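Local coordinates for protein urocanate hydratase (Paenibacillus sp. Soil724D2, PDB 7NED) that catalyses the NAD+-dependent hydration of thiourocanate, a step of bacterial ergothioneine breakdown, and binds urocanate beside its cofactor, at residues L22-N32 with T123-G131; I309-R318 with F330-F339. All coordinates share one frame; numbering follows the deposited sequence.

Contact 1 (L22-N32 with T123-G131). With URO ((2E)-3-(1H-imidazol-4-yl)acrylic acid), chain B.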
loop_
_atom_site.group_PDB
_atom_site.type_symbol
_atom_site.label_atom_id
_atom_site.label_comp_id
_atom_site.label_asym_id
_atom_site.label_seq_id
_atom_site.Cartn_x
_atom_site.Cartn_y
_atom_site.Cartn_z
ATOM N N LEU A 22 -5.555 -10.137 21.059
ATOM C CA LEU A 22 -4.769 -10.380 19.864
ATOM C C LEU A 22 -3.963 -11.662 19.999
ATOM O O LEU A 22 -3.809 -12.396 19.019
ATOM C CB LEU A 22 -3.842 -9.190 19.566
ATOM C CG LEU A 22 -4.604 -7.865 19.417
ATOM C CD1 LEU A 22 -3.633 -6.684 19.129
ATOM C CD2 LEU A 22 -5.712 -7.962 18.333
ATOM N N LEU A 23 -3.395 -11.916 21.184
ATOM C CA LEU A 23 -2.634 -13.156 21.389
ATOM C C LEU A 23 -3.534 -14.371 21.193
ATOM O O LEU A 23 -3.164 -15.341 20.513
ATOM C CB LEU A 23 -2.015 -13.184 22.800
ATOM C CG LEU A 23 -1.293 -14.494 23.174
ATOM C CD1 LEU A 23 -0.144 -14.773 22.164
ATOM C CD2 LEU A 23 -0.771 -14.416 24.592
ATOM N N ARG A 24 -4.733 -14.319 21.743
ATOM C CA ARG A 24 -5.638 -15.457 21.571
ATOM C C ARG A 24 -6.109 -15.602 20.138
ATOM O O ARG A 24 -6.385 -16.718 19.690
ATOM C CB ARG A 24 -6.827 -15.318 22.509
ATOM C CG ARG A 24 -6.392 -15.488 23.945
ATOM C CD ARG A 24 -7.590 -15.529 24.889
ATOM N NE ARG A 24 -7.113 -15.588 26.273
ATOM C CZ ARG A 24 -7.875 -15.944 27.309
ATOM N NH1 ARG A 24 -9.169 -16.270 27.133
ATOM N NH2 ARG A 24 -7.343 -15.972 28.520
ATOM N N MET A 25 -6.267 -14.489 19.408
ATOM C CA MET A 25 -6.645 -14.625 18.006
ATOM C C MET A 25 -5.522 -15.274 17.204
ATOM O O MET A 25 -5.766 -16.081 16.286
ATOM C CB MET A 25 -7.000 -13.236 17.462
ATOM C CG MET A 25 -8.306 -12.753 17.997
ATOM S SD MET A 25 -8.676 -11.193 17.256
ATOM C CE MET A 25 -9.519 -11.652 15.714
ATOM N N LEU A 26 -4.282 -14.925 17.523
ATOM C CA LEU A 26 -3.151 -15.618 16.905
ATOM C C LEU A 26 -3.208 -17.119 17.193
ATOM O O LEU A 26 -3.107 -17.954 16.281
ATOM C CB LEU A 26 -1.827 -15.005 17.391
ATOM C CG LEU A 26 -0.549 -15.769 17.077
ATOM C CD1 LEU A 26 -0.362 -16.007 15.571
ATOM C CD2 LEU A 26 0.667 -15.061 17.653
ATOM N N GLU A 27 -3.389 -17.479 18.462
ATOM C CA GLU A 27 -3.491 -18.885 18.804
ATOM C C GLU A 27 -4.655 -19.525 18.074
ATOM O O GLU A 27 -4.560 -20.669 17.602
ATOM C CB GLU A 27 -3.659 -19.029 20.308
ATOM C CG GLU A 27 -2.421 -18.610 21.064
ATOM C CD GLU A 27 -2.656 -18.523 22.547
ATOM O OE1 GLU A 27 -3.765 -18.190 22.989
ATOM O OE2 GLU A 27 -1.706 -18.817 23.294
ATOM N N ASN A 28 -5.768 -18.791 17.980
ATOM C CA ASN A 28 -6.999 -19.330 17.413
ATOM C C ASN A 28 -6.869 -19.618 15.915
ATOM O O ASN A 28 -7.435 -20.603 15.426
ATOM C CB ASN A 28 -8.156 -18.361 17.672
ATOM C CG ASN A 28 -9.504 -18.953 17.302
ATOM O OD1 ASN A 28 -9.826 -20.081 17.713
ATOM N ND2 ASN A 28 -10.311 -18.197 16.529
ATOM N N VAL A 29 -6.162 -18.767 15.148
ATOM C CA VAL A 29 -6.031 -19.097 13.728
ATOM C C VAL A 29 -5.119 -20.307 13.560
ATOM O O VAL A 29 -5.246 -21.050 12.579
ATOM C CB VAL A 29 -5.536 -17.914 12.861
ATOM C CG1 VAL A 29 -6.444 -16.692 13.019
ATOM C CG2 VAL A 29 -4.085 -17.555 13.172
ATOM N N LEU A 30 -4.163 -20.512 14.477
ATOM C CA LEU A 30 -3.343 -21.718 14.394
ATOM C C LEU A 30 -4.153 -22.942 14.831
ATOM O O LEU A 30 -4.082 -24.009 14.203
ATOM C CB LEU A 30 -2.065 -21.552 15.234
ATOM C CG LEU A 30 -1.033 -20.562 14.655
ATOM C CD1 LEU A 30 0.097 -20.245 15.648
ATOM C CD2 LEU A 30 -0.448 -21.067 13.360
ATOM N N GLU A 31 -4.991 -22.776 15.852
ATOM C CA GLU A 31 -5.853 -23.870 16.280
ATOM C C GLU A 31 -6.774 -24.320 15.150
ATOM O O GLU A 31 -6.994 -25.527 14.959
ATOM C CB GLU A 31 -6.664 -23.447 17.508
ATOM C CG GLU A 31 -7.665 -24.536 18.001
ATOM C CD GLU A 31 -8.329 -24.174 19.325
ATOM O OE1 GLU A 31 -7.941 -23.142 19.947
ATOM O OE2 GLU A 31 -9.250 -24.913 19.747
ATOM N N ASN A 32 -7.347 -23.371 14.405
ATOM C CA ASN A 32 -8.202 -23.709 13.282
ATOM C C ASN A 32 -7.437 -23.875 11.983
ATOM O O ASN A 32 -8.062 -23.964 10.926
ATOM C CB ASN A 32 -9.297 -22.656 13.107
ATOM C CG ASN A 32 -10.319 -22.717 14.231
ATOM O OD1 ASN A 32 -10.591 -23.790 14.745
ATOM N ND2 ASN A 32 -10.832 -21.566 14.649
ATOM N N THR A 123 -6.937 -13.223 6.009
ATOM C CA THR A 123 -7.091 -13.161 7.453
ATOM C C THR A 123 -6.080 -14.015 8.216
ATOM O O THR A 123 -6.189 -14.105 9.441
ATOM C CB THR A 123 -8.497 -13.585 7.833
ATOM O OG1 THR A 123 -8.725 -14.886 7.287
ATOM C CG2 THR A 123 -9.534 -12.589 7.291
ATOM N N ALA A 124 -5.115 -14.648 7.545
ATOM C CA ALA A 124 -4.183 -15.530 8.261
ATOM C C ALA A 124 -3.165 -14.719 9.061
ATOM O O ALA A 124 -3.051 -14.866 10.284
ATOM C CB ALA A 124 -3.458 -16.463 7.285
ATOM N N ALA A 125 -2.405 -13.860 8.382
ATOM C CA ALA A 125 -1.323 -13.182 9.093
ATOM C C ALA A 125 -1.819 -12.079 10.005
ATOM O O ALA A 125 -1.041 -11.596 10.844
ATOM C CB ALA A 125 -0.311 -12.613 8.120
ATOM N N ALA A 126 -3.075 -11.659 9.859
ATOM C CA ALA A 126 -3.664 -10.708 10.784
ATOM C C ALA A 126 -4.501 -11.385 11.865
ATOM O O ALA A 126 -5.039 -10.691 12.730
ATOM C CB ALA A 126 -4.514 -9.690 10.018
ATOM N N TRP A 127 -4.647 -12.714 11.803
ATOM C CA TRP A 127 -5.139 -13.566 12.889
ATOM C C TRP A 127 -6.647 -13.319 12.956
ATOM O O TRP A 127 -7.234 -13.233 14.047
ATOM C CB TRP A 127 -4.500 -13.138 14.200
ATOM C CG TRP A 127 -3.007 -13.266 14.141
ATOM C CD1 TRP A 127 -2.227 -13.888 13.189
ATOM C CD2 TRP A 127 -2.146 -12.328 14.787
ATOM N NE1 TRP A 127 -0.890 -13.506 13.344
ATOM C CE2 TRP A 127 -0.830 -12.542 14.316
ATOM C CE3 TRP A 127 -2.364 -11.354 15.768
ATOM C CZ2 TRP A 127 0.260 -11.824 14.805
ATOM C CZ3 TRP A 127 -1.258 -10.645 16.270
ATOM C CH2 TRP A 127 0.027 -10.881 15.780
ATOM N N GLN A 128 -7.293 -13.155 11.802
ATOM C CA GLN A 128 -8.712 -12.792 11.793
ATOM C C GLN A 128 -9.606 -13.923 11.296
ATOM O O GLN A 128 -10.827 -13.742 11.169
ATOM C CB GLN A 128 -8.922 -11.499 10.958
ATOM C CG GLN A 128 -8.188 -10.328 11.597
ATOM C CD GLN A 128 -7.958 -9.104 10.690
ATOM O OE1 GLN A 128 -7.882 -9.196 9.448
ATOM N NE2 GLN A 128 -7.783 -7.945 11.337
ATOM N N TYR A 129 -9.003 -15.075 11.011
ATOM C CA TYR A 129 -9.680 -16.256 10.533
ATOM C C TYR A 129 -10.388 -16.896 11.707
ATOM O O TYR A 129 -9.839 -16.921 12.818
ATOM C CB TYR A 129 -8.628 -17.178 9.944
ATOM C CG TYR A 129 -9.098 -18.463 9.355
ATOM C CD1 TYR A 129 -9.650 -18.499 8.091
ATOM C CD2 TYR A 129 -8.915 -19.649 10.038
ATOM C CE1 TYR A 129 -10.063 -19.712 7.540
ATOM C CE2 TYR A 129 -9.326 -20.860 9.498
ATOM C CZ TYR A 129 -9.900 -20.870 8.236
ATOM O OH TYR A 129 -10.326 -22.040 7.668
ATOM N N ILE A 130 -11.637 -17.320 11.491
ATOM C CA ILE A 130 -12.385 -17.944 12.573
ATOM C C ILE A 130 -12.718 -19.395 12.279
ATOM O O ILE A 130 -13.475 -19.998 13.024
ATOM C CB ILE A 130 -13.666 -17.170 12.920
ATOM C CG1 ILE A 130 -14.665 -17.154 11.717
ATOM C CG2 ILE A 130 -13.277 -15.759 13.428
ATOM C CD1 ILE A 130 -16.049 -16.686 12.073
ATOM N N GLY A 131 -12.130 -19.976 11.231
ATOM C CA GLY A 131 -12.500 -21.293 10.748
ATOM C C GLY A 131 -13.326 -21.177 9.487
ATOM O O GLY A 131 -13.467 -20.109 8.904
HETATM O OAA URO B . -12.999 -15.559 6.026
HETATM C CAI URO B . -11.700 -15.632 6.085
HETATM O OAB URO B . -11.109 -15.723 7.087
HETATM C CAC URO B . -10.915 -15.561 4.841
HETATM C CAD URO B . -11.527 -15.431 3.693
HETATM C CAJ URO B . -10.618 -15.385 2.609
HETATM C CAF URO B . -10.885 -15.550 1.282
HETATM N NAH URO B . -9.725 -15.620 0.557
HETATM C CAE URO B . -8.766 -15.489 1.445
HETATM N NAG URO B . -9.252 -15.347 2.698
HETATM O O HOH W 1 -12.979 -19.232 15.864
HETATM O O HOH W 2 -9.176 -15.756 15.157
HETATM O O HOH W 3 -9.785 -24.380 8.881
#
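Leu26 and Trp127 bring the backbones closest, 4.9 Å between their CA atoms, and the pairs Val29–Tyr129 and Asn32–Gly131 continue the register to Asn32, just past the C-terminal end of helix 17-31. The facing loop makes a type I turn from Ala124 to Trp127, and the chain leaves it through Trp127 at positive phi. No direct hydrogen bond crosses between the segments, so apolar contact and water join them.

The indole of Trp127 lies against the helix. Leu26 has its CG trans to the backbone N (chi1 168°), which lays CD1 over the five-membered ring, 3.6 Å from its centroid and 20° off the normal, a CH-pi contact. Ile58 and Ile91 also touch this indole. Val29 wedges in beside it: Val29 CG1 sits 3.4 Å from Trp127 C and 3.8 Å from Tyr129 CB, while CG2 turns to the indole. Met25 bends at chi3 and sets CE against the carbonyl oxygen of Trp127.

One water accepts a hydrogen bond from Asn28 ND2 and donates one to Tyr129 O at 2.7 Å; Asn28 OD1 is held by Leu396 N. Another water joins Asn32 O to Tyr129 OH.

Beyond this packing, Thr123 OG1 donates to the urocanate carboxylate atom OAB at 2.5 Å, and OAB also lies at the edge of the Tyr129 ring: a helix-backed loop forming one wall of the substrate pocket.

Contact 2 (I309-R318 with F330-F339). With NAD (nicotinamide-adenine-dinucleotide), chain C.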
loop_
_atom_site.group_PDB
_atom_site.type_symbol
_atom_site.label_atom_id
_atom_site.label_comp_id
_atom_site.label_asym_id
_atom_site.label_seq_id
_atom_site.Cartn_x
_atom_site.Cartn_y
_atom_site.Cartn_z
ATOM N N ILE A 309 -25.650 -22.428 -14.242
ATOM C CA ILE A 309 -25.175 -21.152 -13.723
ATOM C C ILE A 309 -23.759 -21.414 -13.206
ATOM O O ILE A 309 -23.576 -22.097 -12.194
ATOM C CB ILE A 309 -26.086 -20.612 -12.614
ATOM C CG1 ILE A 309 -27.539 -20.463 -13.091
ATOM C CG2 ILE A 309 -25.568 -19.262 -12.108
ATOM C CD1 ILE A 309 -27.679 -19.662 -14.360
ATOM N N VAL A 310 -22.764 -20.849 -13.864
ATOM C CA VAL A 310 -21.370 -21.162 -13.586
ATOM C C VAL A 310 -20.667 -19.902 -13.086
ATOM O O VAL A 310 -20.885 -18.808 -13.616
ATOM C CB VAL A 310 -20.699 -21.722 -14.861
ATOM C CG1 VAL A 310 -19.196 -22.050 -14.654
ATOM C CG2 VAL A 310 -21.506 -22.935 -15.401
ATOM N N PHE A 311 -19.845 -20.043 -12.045
ATOM C CA PHE A 311 -19.168 -18.847 -11.562
ATOM C C PHE A 311 -17.869 -19.209 -10.862
ATOM O O PHE A 311 -17.661 -20.333 -10.401
ATOM C CB PHE A 311 -20.077 -18.005 -10.636
ATOM C CG PHE A 311 -20.355 -18.655 -9.312
ATOM C CD1 PHE A 311 -19.574 -18.357 -8.195
ATOM C CD2 PHE A 311 -21.362 -19.592 -9.192
ATOM C CE1 PHE A 311 -19.816 -18.964 -6.964
ATOM C CE2 PHE A 311 -21.637 -20.213 -7.960
ATOM C CZ PHE A 311 -20.853 -19.899 -6.833
ATOM N N ASP A 312 -16.978 -18.218 -10.849
ATOM C CA ASP A 312 -15.706 -18.267 -10.143
ATOM C C ASP A 312 -15.930 -17.848 -8.692
ATOM O O ASP A 312 -16.537 -16.799 -8.419
ATOM C CB ASP A 312 -14.733 -17.324 -10.877
ATOM C CG ASP A 312 -13.342 -17.267 -10.270
ATOM O OD1 ASP A 312 -13.192 -17.445 -9.046
ATOM O OD2 ASP A 312 -12.396 -16.973 -11.049
ATOM N N ASN A 313 -15.465 -18.682 -7.757
ATOM C CA ASN A 313 -15.738 -18.463 -6.343
ATOM C C ASN A 313 -14.570 -17.772 -5.644
ATOM O O ASN A 313 -14.377 -17.923 -4.432
ATOM C CB ASN A 313 -16.093 -19.789 -5.663
ATOM C CG ASN A 313 -17.013 -19.620 -4.473
ATOM O OD1 ASN A 313 -17.413 -18.507 -4.108
ATOM N ND2 ASN A 313 -17.354 -20.750 -3.839
ATOM N N GLY A 314 -13.799 -17.006 -6.408
ATOM C CA GLY A 314 -12.781 -16.135 -5.880
ATOM C C GLY A 314 -11.469 -16.843 -5.671
ATOM O O GLY A 314 -10.838 -16.640 -4.648
ATOM N N ASN A 315 -11.045 -17.699 -6.593
ATOM C CA ASN A 315 -9.766 -18.370 -6.402
ATOM C C ASN A 315 -8.854 -18.217 -7.606
ATOM O O ASN A 315 -7.956 -19.037 -7.784
ATOM C CB ASN A 315 -9.963 -19.843 -6.064
ATOM C CG ASN A 315 -10.717 -20.619 -7.164
ATOM O OD1 ASN A 315 -11.239 -20.016 -8.111
ATOM N ND2 ASN A 315 -10.807 -21.943 -7.015
ATOM N N ASN A 316 -9.028 -17.153 -8.412
ATOM C CA ASN A 316 -8.256 -17.001 -9.661
ATOM C C ASN A 316 -8.278 -18.214 -10.557
ATOM O O ASN A 316 -7.344 -18.416 -11.334
ATOM C CB ASN A 316 -6.803 -16.571 -9.403
ATOM C CG ASN A 316 -6.647 -15.071 -9.190
ATOM O OD1 ASN A 316 -7.377 -14.411 -8.461
ATOM N ND2 ASN A 316 -5.564 -14.564 -9.766
ATOM N N ILE A 317 -9.367 -18.991 -10.535
ATOM C CA ILE A 317 -9.329 -20.158 -11.399
ATOM C C ILE A 317 -9.423 -19.719 -12.863
ATOM O O ILE A 317 -8.791 -20.329 -13.729
ATOM C CB ILE A 317 -10.417 -21.182 -11.035
ATOM C CG1 ILE A 317 -10.114 -22.495 -11.775
ATOM C CG2 ILE A 317 -11.755 -20.630 -11.463
ATOM C CD1 ILE A 317 -10.979 -23.720 -11.373
ATOM N N ARG A 318 -10.164 -18.632 -13.167
ATOM C CA ARG A 318 -10.274 -18.213 -14.564
ATOM C C ARG A 318 -8.960 -17.620 -15.041
ATOM O O ARG A 318 -8.523 -17.889 -16.171
ATOM C CB ARG A 318 -11.410 -17.201 -14.756
ATOM C CG ARG A 318 -12.834 -17.768 -14.509
ATOM C CD ARG A 318 -13.826 -16.610 -14.372
ATOM N NE ARG A 318 -13.323 -15.665 -13.385
ATOM C CZ ARG A 318 -13.626 -14.369 -13.357
ATOM N NH1 ARG A 318 -14.457 -13.863 -14.250
ATOM N NH2 ARG A 318 -13.064 -13.560 -12.454
ATOM N N PHE A 330 -12.870 -15.895 -19.139
ATOM C CA PHE A 330 -13.585 -14.844 -18.425
ATOM C C PHE A 330 -15.005 -14.634 -18.940
ATOM O O PHE A 330 -15.676 -13.689 -18.511
ATOM C CB PHE A 330 -12.761 -13.562 -18.451
ATOM C CG PHE A 330 -11.602 -13.647 -17.553
ATOM C CD1 PHE A 330 -11.714 -13.256 -16.224
ATOM C CD2 PHE A 330 -10.414 -14.192 -18.003
ATOM C CE1 PHE A 330 -10.636 -13.372 -15.368
ATOM C CE2 PHE A 330 -9.311 -14.311 -17.146
ATOM C CZ PHE A 330 -9.432 -13.891 -15.821
ATOM N N ASP A 331 -15.492 -15.541 -19.796
ATOM C CA ASP A 331 -16.932 -15.654 -20.015
ATOM C C ASP A 331 -17.652 -16.095 -18.744
ATOM O O ASP A 331 -18.843 -15.820 -18.572
ATOM C CB ASP A 331 -17.217 -16.648 -21.150
ATOM C CG ASP A 331 -16.858 -16.106 -22.543
ATOM O OD1 ASP A 331 -16.485 -14.922 -22.688
ATOM O OD2 ASP A 331 -16.911 -16.912 -23.492
ATOM N N ILE A 332 -16.956 -16.799 -17.863
ATOM C CA ILE A 332 -17.531 -17.257 -16.606
ATOM C C ILE A 332 -17.608 -16.082 -15.644
ATOM O O ILE A 332 -16.639 -15.333 -15.493
ATOM C CB ILE A 332 -16.684 -18.399 -16.028
ATOM C CG1 ILE A 332 -16.903 -19.668 -16.853
ATOM C CG2 ILE A 332 -17.124 -18.714 -14.622
ATOM C CD1 ILE A 332 -15.927 -20.758 -16.509
ATOM N N ASP A 333 -18.759 -15.929 -14.986
ATOM C CA ASP A 333 -18.998 -14.845 -14.048
ATOM C C ASP A 333 -18.102 -14.966 -12.835
ATOM O O ASP A 333 -17.627 -16.044 -12.500
ATOM C CB ASP A 333 -20.442 -14.834 -13.558
ATOM C CG ASP A 333 -21.389 -14.223 -14.557
ATOM O OD1 ASP A 333 -22.322 -14.925 -15.041
ATOM O OD2 ASP A 333 -21.165 -13.041 -14.864
ATOM N N ILE A 334 -17.889 -13.831 -12.167
ATOM C CA ILE A 334 -17.247 -13.797 -10.857
ATOM C C ILE A 334 -18.322 -13.505 -9.821
ATOM O O ILE A 334 -19.249 -12.727 -10.072
ATOM C CB ILE A 334 -16.119 -12.731 -10.808
ATOM C CG1 ILE A 334 -15.429 -12.702 -9.431
ATOM C CG2 ILE A 334 -16.656 -11.336 -11.159
ATOM C CD1 ILE A 334 -14.632 -13.998 -9.072
ATOM N N PHE A 335 -18.196 -14.115 -8.645
ATOM C CA PHE A 335 -19.300 -14.017 -7.692
ATOM C C PHE A 335 -19.525 -12.601 -7.180
ATOM O O PHE A 335 -20.619 -12.291 -6.684
ATOM C CB PHE A 335 -19.044 -14.946 -6.518
ATOM C CG PHE A 335 -18.031 -14.429 -5.539
ATOM C CD1 PHE A 335 -16.679 -14.669 -5.722
ATOM C CD2 PHE A 335 -18.438 -13.762 -4.397
ATOM C CE1 PHE A 335 -15.748 -14.205 -4.810
ATOM C CE2 PHE A 335 -17.497 -13.332 -3.469
ATOM C CZ PHE A 335 -16.168 -13.544 -3.682
ATOM N N THR A 336 -18.499 -11.759 -7.224
ATOM C CA THR A 336 -18.632 -10.409 -6.714
ATOM C C THR A 336 -19.528 -9.595 -7.643
ATOM O O THR A 336 -20.661 -9.239 -7.291
ATOM C CB THR A 336 -17.239 -9.776 -6.586
ATOM O OG1 THR A 336 -16.561 -9.913 -7.843
ATOM C CG2 THR A 336 -16.424 -10.502 -5.495
ATOM N N GLU A 337 -19.048 -9.333 -8.848
ATOM C CA GLU A 337 -19.826 -8.519 -9.776
ATOM C C GLU A 337 -21.209 -9.131 -10.008
ATOM O O GLU A 337 -22.204 -8.410 -10.147
ATOM C CB GLU A 337 -19.074 -8.383 -11.109
ATOM C CG GLU A 337 -19.769 -7.470 -12.107
ATOM C CD GLU A 337 -20.832 -8.163 -12.968
ATOM O OE1 GLU A 337 -20.960 -9.416 -12.959
ATOM O OE2 GLU A 337 -21.581 -7.415 -13.638
ATOM N N ALA A 338 -21.284 -10.454 -10.095
ATOM C CA ALA A 338 -22.557 -11.066 -10.510
ATOM C C ALA A 338 -23.578 -11.185 -9.381
ATOM O O ALA A 338 -24.792 -11.087 -9.641
ATOM C CB ALA A 338 -22.316 -12.447 -11.106
ATOM N N PHE A 339 -23.138 -11.401 -8.151
ATOM C CA PHE A 339 -24.100 -11.704 -7.087
ATOM C C PHE A 339 -24.025 -10.802 -5.864
ATOM O O PHE A 339 -25.076 -10.398 -5.344
ATOM C CB PHE A 339 -23.923 -13.159 -6.665
ATOM C CG PHE A 339 -23.964 -14.112 -7.827
ATOM C CD1 PHE A 339 -25.037 -14.092 -8.718
ATOM C CD2 PHE A 339 -22.914 -14.955 -8.077
ATOM C CE1 PHE A 339 -25.073 -14.936 -9.822
ATOM C CE2 PHE A 339 -22.932 -15.840 -9.176
ATOM C CZ PHE A 339 -24.016 -15.828 -10.045
HETATM P PA NAD C . -7.195 -24.938 1.091
HETATM O O1A NAD C . -5.897 -25.082 0.301
HETATM O O2A NAD C . -7.355 -25.158 2.541
HETATM O O5B NAD C . -8.127 -26.200 0.451
HETATM C C5B NAD C . -8.034 -26.343 -0.909
HETATM C C4B NAD C . -8.725 -27.756 -1.190
HETATM O O4B NAD C . -8.700 -28.112 -2.544
HETATM C C3B NAD C . -7.817 -28.762 -0.411
HETATM O O3B NAD C . -8.586 -29.568 0.381
HETATM C C2B NAD C . -7.154 -29.577 -1.564
HETATM O O2B NAD C . -7.021 -30.921 -1.274
HETATM C C1B NAD C . -8.272 -29.487 -2.599
HETATM N N9A NAD C . -7.834 -29.656 -3.986
HETATM C C8A NAD C . -6.675 -29.208 -4.610
HETATM N N7A NAD C . -6.606 -29.544 -5.874
HETATM C C5A NAD C . -7.789 -30.230 -6.117
HETATM C C6A NAD C . -8.313 -30.857 -7.269
HETATM N N6A NAD C . -7.649 -30.837 -8.447
HETATM N N1A NAD C . -9.527 -31.473 -7.214
HETATM C C2A NAD C . -10.131 -31.484 -5.999
HETATM N N3A NAD C . -9.758 -30.939 -4.830
HETATM C C4A NAD C . -8.564 -30.317 -4.928
HETATM O O3 NAD C . -7.744 -23.631 0.424
HETATM P PN NAD C . -8.975 -22.858 1.080
HETATM O O1N NAD C . -8.782 -21.983 2.284
HETATM O O2N NAD C . -10.188 -23.757 0.958
HETATM O O5D NAD C . -9.359 -21.657 -0.094
HETATM C C5D NAD C . -9.623 -22.199 -1.400
HETATM C C4D NAD C . -9.784 -21.061 -2.369
HETATM O O4D NAD C . -10.674 -20.081 -1.867
HETATM C C3D NAD C . -8.330 -20.355 -2.344
HETATM O O3D NAD C . -7.918 -19.983 -3.654
HETATM C C2D NAD C . -8.562 -19.054 -1.491
HETATM O O2D NAD C . -7.858 -17.948 -1.887
HETATM C C1D NAD C . -9.986 -18.877 -2.106
HETATM N N1N NAD C . -10.807 -17.759 -1.621
HETATM C C2N NAD C . -10.304 -16.550 -2.059
HETATM C C3N NAD C . -10.958 -15.361 -1.779
HETATM C C7N NAD C . -10.278 -14.072 -2.259
HETATM O O7N NAD C . -10.878 -13.025 -2.502
HETATM N N7N NAD C . -8.896 -14.084 -2.352
HETATM C C4N NAD C . -12.157 -15.456 -1.059
HETATM C C5N NAD C . -12.636 -16.700 -0.653
HETATM C C6N NAD C . -11.948 -17.887 -0.962
HETATM O O HOH W 4 -21.264 -17.226 -15.902
#
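With CG anti to its carbonyl carbon and a bend at chi3 (-51°), Arg318 folds back from the start of its helix to the chain between Phe330 and Ile334, while Asp312, its CG trans to the backbone N, extends its carboxylate to meet the arginine. These groups tie together a beta-alpha-beta unit of the Rossmann-like domain, in which strand 309-312 runs parallel to the short edge strand 333-334.

The strands are joined by Asp312 N, which donates to Asp333 O at 2.8 Å in a nearly straight bond (171°). Phe335 N, at the start of the following helix, donates to Asp312 O. A water bridges Val310 O and Asp333 N.

The guanidinium is layered between Phe330 CD1 on one face and Ile334 CB on the other; its plane is well tilted from the phenyl plane, so this is no parallel stack. Arg318 NE makes a salt bridge to Asp312 OD2 at 2.8 Å. Arg318 NH1 donates a hydrogen bond to Ile332 O at 2.9 Å, and NH2 forms a salt bridge with Glu448. A methionine in place of Arg318 would probably leave the Asp312 carboxylate and Glu448 without their cationic mate and the Ile332 carbonyl without this donor.

On the face bearing Phe311, the edge of the Phe339 ring points at the Phe311 ring in a T-shaped pair, planes 85° apart, with Ile142 and Ile146 of helix 133-150 packed nearby. Asp312 also shapes the turn that carries Gly314 and Asn315 to NAD. Its OD1 closes an Asx turn, accepting from Gly314 N at 2.7 Å nearly end-on to the C-O bond, and takes Asn315 N through its syn lone pair.

Contact 1 closes before contact 2 opens along the chain, and the two lie on opposite sides of its centre, with their own centres 28 Å apart and nearest atoms about 12 Å apart. Contact 1 belongs largely to the urocanase N-terminal domain and sets helix 17-31 against a loop; contact 2 belongs to the Rossmann-like domain, at the edge of the seven-stranded parallel sheet. Helix 133-150, which follows the loop of contact 1, packs on Phe311, Phe335 and Phe339 of contact 2. The ligands relate them too: Thr123 and Tyr129 line the urocanate site, Gly314 and Asn315 the NAD site, consistent with an active site assembled between separate parts of the fold.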